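Local coordinates for MMS19 nucleotide excision repair protein homolog (PDB 6TBL), which probably serves as a key component of the cytosolic iron-sulfur assembly complex that delivers clusters to apoproteins of DNA metabolism, at residues S112-G115 with E116-L120. Residues are numbered along the deposited sequence; the frame is centred on the assembly and turned at random.
Sequences SARG and EWFLL
Arg114 and Phe118, one turn apart on helix 104-118, meet where the arginine chain crosses the CD2-CE2-CZ rim of the ring. Between the side chains CG comes closest, 3.6 Å from Phe118 CE2. Farther out, CE2 and CZ meet one face of the guanidinium; the two planes stand almost perpendicular, 88° apart, with Arg114 NH1 near the ring plane, 3.8 Å from CE2. An extended chain from CG to NE, with CG anti to the backbone N (chi1 -168°), lays the guanidinium beside that rim. Arginine suits this place because its methylenes tolerate aromatic company while NE bonds to Ile92 O and NH1 to the backbone of another protein's chain. With alanine in its place, the phenyl rim would probably lose its cover on that side, and Ile92 O and the foreign backbone their donors. The helix belongs to the C-terminal HEAT repeat of MMS19; Phe118 N bonds to Arg114 O at 3.1 Å, and the same carbonyl lies oblique to the ring. Gly115 sets its CA near the ring plane at the edge, where a flat phenylalanine can meet both glycine and arginine along its rim; its O lies 3.4 Å from Leu119 CG. On another side, Trp117 brings CD1 to 3.0 Å from Ala113 O, which lies in the indole plane; its NE1 bonds to Met73 O, tying the helix to helix 63-76.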
loop_
_atom_site.group_PDB
_atom_site.type_symbol
_atom_site.label_atom_id
_atom_site.label_comp_id
_atom_site.label_asym_id
_atom_site.label_seq_id
_atom_site.Cartn_x
_atom_site.Cartn_y
_atom_site.Cartn_z
ATOM N N SER A 112 15.161 18.414 -0.384
ATOM C CA SER A 112 16.455 18.291 0.277
ATOM C C SER A 112 16.296 18.025 1.769
ATOM O O SER A 112 17.000 17.177 2.334
ATOM C CB SER A 112 17.279 19.556 0.039
ATOM O OG SER A 112 18.533 19.482 0.695
ATOM N N ALA A 113 15.376 18.734 2.426
ATOM C CA ALA A 113 15.196 18.552 3.863
ATOM C C ALA A 113 14.593 17.189 4.175
ATOM O O ALA A 113 15.077 16.473 5.060
ATOM C CB ALA A 113 14.321 19.672 4.428
ATOM N N ARG A 114 13.535 16.811 3.454
ATOM C CA ARG A 114 12.872 15.539 3.719
ATOM C C ARG A 114 13.791 14.363 3.417
ATOM O O ARG A 114 13.757 13.346 4.122
ATOM C CB ARG A 114 11.583 15.447 2.903
ATOM C CG ARG A 114 10.643 14.314 3.288
ATOM C CD ARG A 114 9.308 14.518 2.592
ATOM N NE ARG A 114 8.246 13.650 3.094
ATOM C CZ ARG A 114 7.719 12.642 2.409
ATOM N NH1 ARG A 114 8.157 12.366 1.188
ATOM N NH2 ARG A 114 6.753 11.910 2.944
ATOM N N GLY A 115 14.625 14.484 2.379
ATOM C CA GLY A 115 15.527 13.399 2.031
ATOM C C GLY A 115 16.531 13.086 3.121
ATOM O O GLY A 115 16.904 11.926 3.314
ATOM N N GLU A 116 16.977 14.108 3.854
ATOM C CA GLU A 116 17.909 13.881 4.951
ATOM C C GLU A 116 17.215 13.316 6.181
ATOM O O GLU A 116 17.863 12.646 6.995
ATOM C CB GLU A 116 18.638 15.177 5.301
ATOM C CG GLU A 116 19.639 15.598 4.247
ATOM C CD GLU A 116 20.748 14.579 4.062
ATOM O OE1 GLU A 116 21.242 14.049 5.079
ATOM O OE2 GLU A 116 21.116 14.300 2.901
ATOM N N TRP A 117 15.916 13.574 6.341
ATOM C CA TRP A 117 15.178 12.983 7.449
ATOM C C TRP A 117 14.834 11.521 7.204
ATOM O O TRP A 117 14.537 10.801 8.162
ATOM C CB TRP A 117 13.907 13.787 7.726
ATOM C CG TRP A 117 14.167 15.026 8.529
ATOM C CD1 TRP A 117 14.617 16.226 8.062
ATOM C CD2 TRP A 117 14.005 15.183 9.946
ATOM N NE1 TRP A 117 14.737 17.122 9.096
ATOM C CE2 TRP A 117 14.367 16.508 10.262
ATOM C CE3 TRP A 117 13.579 14.335 10.973
ATOM C CZ2 TRP A 117 14.320 17.003 11.563
ATOM C CZ3 TRP A 117 13.534 14.829 12.265
ATOM C CH2 TRP A 117 13.903 16.150 12.549
ATOM N N PHE A 118 14.874 11.067 5.948
ATOM C CA PHE A 118 14.713 9.643 5.673
ATOM C C PHE A 118 15.942 8.848 6.093
ATOM O O PHE A 118 15.831 7.654 6.395
ATOM C CB PHE A 118 14.430 9.416 4.187
ATOM C CG PHE A 118 12.978 9.514 3.818
ATOM C CD1 PHE A 118 12.120 8.456 4.051
ATOM C CD2 PHE A 118 12.474 10.658 3.223
ATOM C CE1 PHE A 118 10.788 8.541 3.709
ATOM C CE2 PHE A 118 11.139 10.749 2.878
ATOM C CZ PHE A 118 10.298 9.689 3.118
ATOM N N LEU A 119 17.110 9.485 6.125
ATOM C CA LEU A 119 18.366 8.804 6.400
ATOM C C LEU A 119 18.721 8.761 7.880
ATOM O O LEU A 119 19.819 8.312 8.221
ATOM C CB LEU A 119 19.508 9.482 5.632
ATOM C CG LEU A 119 19.320 9.677 4.130
ATOM C CD1 LEU A 119 20.455 10.513 3.559
ATOM C CD2 LEU A 119 19.232 8.334 3.430
ATOM N N LEU A 120 17.842 9.226 8.765
ATOM C CA LEU A 120 18.177 9.225 10.186
ATOM C C LEU A 120 18.214 7.805 10.739
ATOM O O LEU A 120 19.212 7.388 11.338
ATOM C CB LEU A 120 17.189 10.096 10.958
ATOM C CG LEU A 120 17.380 11.600 10.758
ATOM C CD1 LEU A 120 16.344 12.371 11.547
ATOM C CD2 LEU A 120 18.787 12.024 11.163
#